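Local structure of putative deoxyribonuclease yjjV (Escherichia coli, 1ZZM) at residues H138-K146 with Q164-Y174. The protein belongs to the TatD-type family of metal-dependent hydrolases, binds divalent metal cations and probably hydrolyses ester bonds, possibly as a deoxyribonuclease. Sequence-based numbering, arbitrary orientation.
Sequences HDKLAMHLK and QQAERFVQLGY. With ZN (zinc ion), chain D.
H138 faces Q165, A142 faces F169 and K146 faces L172 where two helices run nearly parallel, their axes 10.2 Å apart at 14°. They are successive outer helices of the TIM-barrel-like TatD fold, following the parallel neighbours 130-135 and 154-156. F169 is the knob between them, set among H138, L141, A142 and L145. Its edge is directed at the face of the H138 imidazole in an offset edge-to-face pair, while F159 stacks on the same histidine. Q165, its chain extended beyond CG, spans H138 and D139 with its amide: NE2 gives a nearly straight bond to D139 OD1 (3.2 Å), reaching it from above the carboxylate plane, and OE1 takes a weak one from H138 ND1 (3.3 Å) besides its bond from the backbone N of S162. Water also joins D139 to Q164 and R168. With CG anti to the backbone N (chi1 -176°) and the chain straight to NE, R168 reaches across A142, whose CB lies over one guanidinium face, 3.3 Å from NE. Farther along, L172 CD1 rests near A142 O and CD2 lies 3.9 Å from K146 CB. A Schellman motif at G173 ends the second helix and leads into Y174, which also packs on V130 and L132 of strand 130-135. On the far side of the first helix, H144 ND1 binds a zinc ion together with D117 and H148. L145 CD1 stands 3.8 Å from the Y174 ring centroid, only 5° off the normal, and one water bridges L145 O and Y174 OH, 2.6 Å from each.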
ATOM      1  N   HIS A 138     -11.279  -1.144 -10.197  1.00 13.16           N
ATOM      2  CA  HIS A 138     -11.829  -0.300  -9.111  1.00 11.29           C
ATOM      3  C   HIS A 138     -13.314  -0.486  -8.786  1.00 13.35           C
ATOM      4  O   HIS A 138     -13.694  -0.526  -7.610  1.00 11.90           O
ATOM      5  CB  HIS A 138     -11.559   1.177  -9.400  1.00 12.19           C
ATOM      6  CG  HIS A 138     -10.104   1.528  -9.358  1.00 13.90           C
ATOM      7  ND1 HIS A 138      -9.562   2.567 -10.088  1.00 16.67           N
ATOM      8  CD2 HIS A 138      -9.066   0.925  -8.729  1.00 12.04           C
ATOM      9  CE1 HIS A 138      -8.250   2.584  -9.916  1.00 13.85           C
ATOM     10  NE2 HIS A 138      -7.923   1.597  -9.098  1.00 19.23           N
ATOM     11  N   ASP A 139     -14.148  -0.578  -9.819  1.00 13.34           N
ATOM     12  CA  ASP A 139     -15.579  -0.739  -9.625  1.00 13.87           C
ATOM     13  C   ASP A 139     -15.893  -2.061  -8.913  1.00 14.34           C
ATOM     14  O   ASP A 139     -16.644  -2.085  -7.952  1.00 14.87           O
ATOM     15  CB  ASP A 139     -16.298  -0.684 -10.980  1.00 16.39           C
ATOM     16  CG  ASP A 139     -16.144   0.669 -11.673  1.00 20.92           C
ATOM     17  OD1 ASP A 139     -15.712   1.667 -11.044  1.00 20.05           O
ATOM     18  OD2 ASP A 139     -16.459   0.737 -12.876  1.00 25.53           O
ATOM     19  N   LYS A 140     -15.301  -3.149  -9.383  1.00 14.27           N
ATOM     20  CA  LYS A 140     -15.522  -4.459  -8.780  1.00 17.15           C
ATOM     21  C   LYS A 140     -14.997  -4.496  -7.360  1.00 15.62           C
ATOM     22  O   LYS A 140     -15.667  -5.004  -6.466  1.00 12.99           O
ATOM     23  CB  LYS A 140     -14.844  -5.548  -9.615  1.00 17.76           C
ATOM     24  CG  LYS A 140     -15.672  -5.988 -10.822  1.00 24.95           C
ATOM     25  CD  LYS A 140     -16.957  -6.683 -10.346  1.00 27.12           C
ATOM     26  CE  LYS A 140     -17.711  -7.343 -11.484  1.00 31.95           C
ATOM     27  NZ  LYS A 140     -19.038  -7.858 -11.016  1.00 32.16           N
ATOM     28  N   LEU A 141     -13.810  -3.928  -7.142  1.00 12.67           N
ATOM     29  CA  LEU A 141     -13.232  -3.933  -5.800  1.00 12.63           C
ATOM     30  C   LEU A 141     -14.163  -3.171  -4.871  1.00 12.28           C
ATOM     31  O   LEU A 141     -14.459  -3.633  -3.780  1.00 10.25           O
ATOM     32  CB  LEU A 141     -11.834  -3.292  -5.801  1.00 12.52           C
ATOM     33  CG  LEU A 141     -11.236  -3.166  -4.392  1.00 14.61           C
ATOM     34  CD1 LEU A 141     -11.122  -4.562  -3.771  1.00 10.00           C
ATOM     35  CD2 LEU A 141      -9.864  -2.493  -4.455  1.00 13.27           C
ATOM     36  N   ALA A 142     -14.645  -2.014  -5.318  1.00 12.12           N
ATOM     37  CA  ALA A 142     -15.574  -1.229  -4.491  1.00 13.41           C
ATOM     38  C   ALA A 142     -16.854  -2.023  -4.168  1.00 15.98           C
ATOM     39  O   ALA A 142     -17.414  -1.908  -3.065  1.00 12.44           O
ATOM     40  CB  ALA A 142     -15.948   0.077  -5.198  1.00 13.98           C
ATOM     41  N   MET A 143     -17.332  -2.804  -5.131  1.00 13.19           N
ATOM     42  CA  MET A 143     -18.531  -3.598  -4.911  1.00 16.78           C
ATOM     43  C   MET A 143     -18.323  -4.573  -3.735  1.00 14.25           C
ATOM     44  O   MET A 143     -19.189  -4.692  -2.866  1.00 13.11           O
ATOM     45  CB  MET A 143     -18.886  -4.374  -6.183  1.00 17.74           C
ATOM     46  CG  MET A 143     -20.089  -5.289  -6.044  1.00 23.31           C
ATOM     47  SD  MET A 143     -20.087  -6.525  -7.419  1.00 29.55           S
ATOM     48  CE  MET A 143     -18.626  -7.551  -6.930  1.00 27.84           C
ATOM     49  N   HIS A 144     -17.166  -5.245  -3.705  1.00 12.64           N
ATOM     50  CA  HIS A 144     -16.833  -6.185  -2.624  1.00 13.30           C
ATOM     51  C   HIS A 144     -16.622  -5.423  -1.303  1.00 13.80           C
ATOM     52  O   HIS A 144     -17.118  -5.849  -0.266  1.00 12.19           O
ATOM     53  CB  HIS A 144     -15.544  -6.999  -2.946  1.00 12.49           C
ATOM     54  CG  HIS A 144     -15.717  -8.021  -4.045  1.00 15.33           C
ATOM     55  ND1 HIS A 144     -16.451  -9.175  -3.885  1.00 15.23           N
ATOM     56  CD2 HIS A 144     -15.306  -8.022  -5.336  1.00 13.37           C
ATOM     57  CE1 HIS A 144     -16.495  -9.840  -5.028  1.00 16.52           C
ATOM     58  NE2 HIS A 144     -15.810  -9.157  -5.928  1.00 15.32           N
ATOM     59  N   LEU A 145     -15.893  -4.300  -1.328  1.00 12.53           N
ATOM     60  CA  LEU A 145     -15.684  -3.569  -0.060  1.00 12.98           C
ATOM     61  C   LEU A 145     -17.014  -3.123   0.547  1.00 14.13           C
ATOM     62  O   LEU A 145     -17.218  -3.200   1.773  1.00 14.16           O
ATOM     63  CB  LEU A 145     -14.789  -2.351  -0.260  1.00 11.43           C
ATOM     64  CG  LEU A 145     -13.413  -2.701  -0.877  1.00 13.54           C
ATOM     65  CD1 LEU A 145     -12.624  -1.411  -1.143  1.00 11.82           C
ATOM     66  CD2 LEU A 145     -12.634  -3.623   0.038  1.00 13.52           C
ATOM     67  N   LYS A 146     -17.900  -2.605  -0.295  1.00 11.30           N
ATOM     68  CA  LYS A 146     -19.186  -2.181   0.220  1.00 16.64           C
ATOM     69  C   LYS A 146     -19.909  -3.373   0.873  1.00 15.43           C
ATOM     70  O   LYS A 146     -20.398  -3.272   1.989  1.00 13.89           O
ATOM     71  CB  LYS A 146     -20.040  -1.585  -0.891  1.00 15.91           C
ATOM     72  CG  LYS A 146     -21.394  -1.028  -0.369  1.00 19.99           C
ATOM     73  CD  LYS A 146     -22.349  -0.788  -1.522  1.00 30.11           C
ATOM     74  CE  LYS A 146     -23.710  -0.243  -1.059  1.00 31.88           C
ATOM     75  NZ  LYS A 146     -23.621   1.213  -0.732  1.00 38.76           N
ATOM     76  N   GLN A 164     -14.614   9.729  -9.679  1.00 13.09           N
ATOM     77  CA  GLN A 164     -15.722   8.941  -9.101  1.00 12.77           C
ATOM     78  C   GLN A 164     -15.221   7.669  -8.419  1.00 12.30           C
ATOM     79  O   GLN A 164     -15.716   7.284  -7.355  1.00 13.05           O
ATOM     80  CB  GLN A 164     -16.790   8.600 -10.164  1.00 16.16           C
ATOM     81  CG  GLN A 164     -17.865   7.609  -9.669  1.00 14.85           C
ATOM     82  CD  GLN A 164     -17.439   6.157  -9.855  1.00 16.29           C
ATOM     83  OE1 GLN A 164     -17.760   5.286  -9.040  1.00 19.16           O
ATOM     84  NE2 GLN A 164     -16.729   5.891 -10.931  1.00 15.87           N
ATOM     85  N   GLN A 165     -14.220   7.020  -9.001  1.00 11.90           N
ATOM     86  CA  GLN A 165     -13.725   5.794  -8.383  1.00 12.38           C
ATOM     87  C   GLN A 165     -13.055   6.080  -7.054  1.00 14.49           C
ATOM     88  O   GLN A 165     -13.266   5.342  -6.091  1.00 11.63           O
ATOM     89  CB  GLN A 165     -12.767   5.070  -9.327  1.00 11.09           C
ATOM     90  CG  GLN A 165     -13.510   4.500 -10.524  1.00 14.25           C
ATOM     91  CD  GLN A 165     -12.584   3.993 -11.594  1.00 17.16           C
ATOM     92  OE1 GLN A 165     -11.498   4.584 -11.850  1.00 13.41           O
ATOM     93  NE2 GLN A 165     -13.004   2.903 -12.264  1.00 15.05           N
ATOM     94  N   ALA A 166     -12.265   7.154  -6.994  1.00 12.81           N
ATOM     95  CA  ALA A 166     -11.601   7.535  -5.744  1.00 12.48           C
ATOM     96  C   ALA A 166     -12.610   7.918  -4.685  1.00 12.81           C
ATOM     97  O   ALA A 166     -12.540   7.436  -3.551  1.00 13.08           O
ATOM     98  CB  ALA A 166     -10.637   8.693  -5.978  1.00  8.00           C
ATOM     99  N   GLU A 167     -13.559   8.783  -5.045  1.00 11.91           N
ATOM    100  CA  GLU A 167     -14.572   9.225  -4.087  1.00 12.29           C
ATOM    101  C   GLU A 167     -15.393   8.055  -3.562  1.00 13.53           C
ATOM    102  O   GLU A 167     -15.732   8.022  -2.388  1.00 14.56           O
ATOM    103  CB  GLU A 167     -15.493  10.280  -4.706  1.00 10.76           C
ATOM    104  CG  GLU A 167     -14.753  11.537  -5.151  1.00 19.61           C
ATOM    105  CD  GLU A 167     -15.705  12.630  -5.631  1.00 24.67           C
ATOM    106  OE1 GLU A 167     -16.724  12.294  -6.271  1.00 27.71           O
ATOM    107  OE2 GLU A 167     -15.420  13.818  -5.374  1.00 25.62           O
ATOM    108  N   ARG A 168     -15.690   7.077  -4.415  1.00 11.53           N
ATOM    109  CA  ARG A 168     -16.443   5.914  -3.942  1.00 13.45           C
ATOM    110  C   ARG A 168     -15.654   5.162  -2.874  1.00 13.15           C
ATOM    111  O   ARG A 168     -16.220   4.682  -1.908  1.00 11.73           O
ATOM    112  CB  ARG A 168     -16.775   4.963  -5.086  1.00 12.01           C
ATOM    113  CG  ARG A 168     -17.657   3.778  -4.669  1.00 15.36           C
ATOM    114  CD  ARG A 168     -17.949   2.950  -5.913  1.00 23.62           C
ATOM    115  NE  ARG A 168     -18.777   1.774  -5.687  1.00 24.68           N
ATOM    116  CZ  ARG A 168     -19.050   0.880  -6.634  1.00 27.85           C
ATOM    117  NH1 ARG A 168     -18.567   1.041  -7.859  1.00 26.30           N
ATOM    118  NH2 ARG A 168     -19.783  -0.190  -6.353  1.00 28.57           N
ATOM    119  N   PHE A 169     -14.340   5.047  -3.052  1.00 11.03           N
ATOM    120  CA  PHE A 169     -13.531   4.356  -2.043  1.00  9.75           C
ATOM    121  C   PHE A 169     -13.520   5.182  -0.745  1.00 11.46           C
ATOM    122  O   PHE A 169     -13.655   4.648   0.356  1.00 12.41           O
ATOM    123  CB  PHE A 169     -12.088   4.202  -2.530  1.00 10.16           C
ATOM    124  CG  PHE A 169     -11.888   3.101  -3.548  1.00 11.60           C
ATOM    125  CD1 PHE A 169     -12.468   1.838  -3.366  1.00 10.71           C
ATOM    126  CD2 PHE A 169     -11.095   3.317  -4.681  1.00 12.57           C
ATOM    127  CE1 PHE A 169     -12.256   0.828  -4.286  1.00 11.68           C
ATOM    128  CE2 PHE A 169     -10.881   2.299  -5.610  1.00  8.49           C
ATOM    129  CZ  PHE A 169     -11.460   1.050  -5.413  1.00 13.26           C
ATOM    130  N   VAL A 170     -13.366   6.491  -0.887  1.00 10.48           N
ATOM    131  CA  VAL A 170     -13.313   7.378   0.278  1.00 11.73           C
ATOM    132  C   VAL A 170     -14.649   7.327   1.038  1.00 15.35           C
ATOM    133  O   VAL A 170     -14.674   7.315   2.281  1.00 11.77           O
ATOM    134  CB  VAL A 170     -13.007   8.834  -0.179  1.00 12.33           C
ATOM    135  CG1 VAL A 170     -13.106   9.815   0.993  1.00 10.62           C
ATOM    136  CG2 VAL A 170     -11.594   8.890  -0.753  1.00 13.79           C
ATOM    137  N   GLN A 171     -15.749   7.274   0.286  1.00 14.19           N
ATOM    138  CA  GLN A 171     -17.072   7.224   0.902  1.00 17.99           C
ATOM    139  C   GLN A 171     -17.312   5.881   1.606  1.00 17.25           C
ATOM    140  O   GLN A 171     -18.149   5.795   2.508  1.00 15.58           O
ATOM    141  CB  GLN A 171     -18.146   7.584  -0.148  1.00 20.92           C
ATOM    142  CG  GLN A 171     -17.963   9.070  -0.569  1.00 22.48           C
ATOM    143  CD  GLN A 171     -18.722   9.512  -1.834  1.00 29.41           C
ATOM    144  OE1 GLN A 171     -19.223   8.690  -2.620  1.00 33.01           O
ATOM    145  NE2 GLN A 171     -18.775  10.834  -2.047  1.00 29.71           N
ATOM    146  N   LEU A 172     -16.551   4.855   1.228  1.00 12.42           N
ATOM    147  CA  LEU A 172     -16.653   3.557   1.907  1.00 14.48           C
ATOM    148  C   LEU A 172     -15.700   3.539   3.122  1.00 13.26           C
ATOM    149  O   LEU A 172     -15.603   2.533   3.834  1.00 14.98           O
ATOM    150  CB  LEU A 172     -16.311   2.404   0.941  1.00 11.53           C
ATOM    151  CG  LEU A 172     -17.430   2.210  -0.080  1.00 15.12           C
ATOM    152  CD1 LEU A 172     -17.004   1.156  -1.140  1.00 14.65           C
ATOM    153  CD2 LEU A 172     -18.675   1.759   0.672  1.00 14.32           C
ATOM    154  N   GLY A 173     -14.982   4.647   3.328  1.00 13.10           N
ATOM    155  CA  GLY A 173     -14.069   4.778   4.455  1.00 11.47           C
ATOM    156  C   GLY A 173     -12.632   4.380   4.186  1.00 12.87           C
ATOM    157  O   GLY A 173     -11.820   4.290   5.107  1.00 11.62           O
ATOM    158  N   TYR A 174     -12.315   4.141   2.923  1.00  9.54           N
ATOM    159  CA  TYR A 174     -10.953   3.734   2.546  1.00 10.47           C
ATOM    160  C   TYR A 174     -10.065   4.923   2.236  1.00 11.42           C
ATOM    161  O   TYR A 174     -10.562   6.011   1.871  1.00 10.69           O
ATOM    162  CB  TYR A 174     -11.006   2.801   1.329  1.00  8.22           C
ATOM    163  CG  TYR A 174     -11.523   1.437   1.728  1.00  9.79           C
ATOM    164  CD1 TYR A 174     -10.633   0.406   2.064  1.00  9.14           C
ATOM    165  CD2 TYR A 174     -12.886   1.231   1.927  1.00  9.92           C
ATOM    166  CE1 TYR A 174     -11.101  -0.792   2.604  1.00 10.83           C
ATOM    167  CE2 TYR A 174     -13.363   0.058   2.466  1.00  8.56           C
ATOM    168  CZ  TYR A 174     -12.460  -0.949   2.808  1.00  9.72           C
ATOM    169  OH  TYR A 174     -12.925  -2.097   3.379  1.00 13.98           O
TER
HETATM  170 ZN    ZN D 403     -17.106 -10.233  -2.117  1.00 14.43          ZN
HETATM  171  O   HOH W   1     -14.121   2.765  -7.057  1.00 12.72           O
HETATM  172  O   HOH W   2     -16.333   2.553  -8.671  1.00 19.04           O
HETATM  173  O   HOH W   3     -16.834   3.702 -12.476  1.00 30.97           O
HETATM  174  O   HOH W   4     -19.509  -1.314  -8.730  1.00 35.10           O
HETATM  175  O   HOH W   5     -15.549  -2.344   3.625  1.00 11.53           O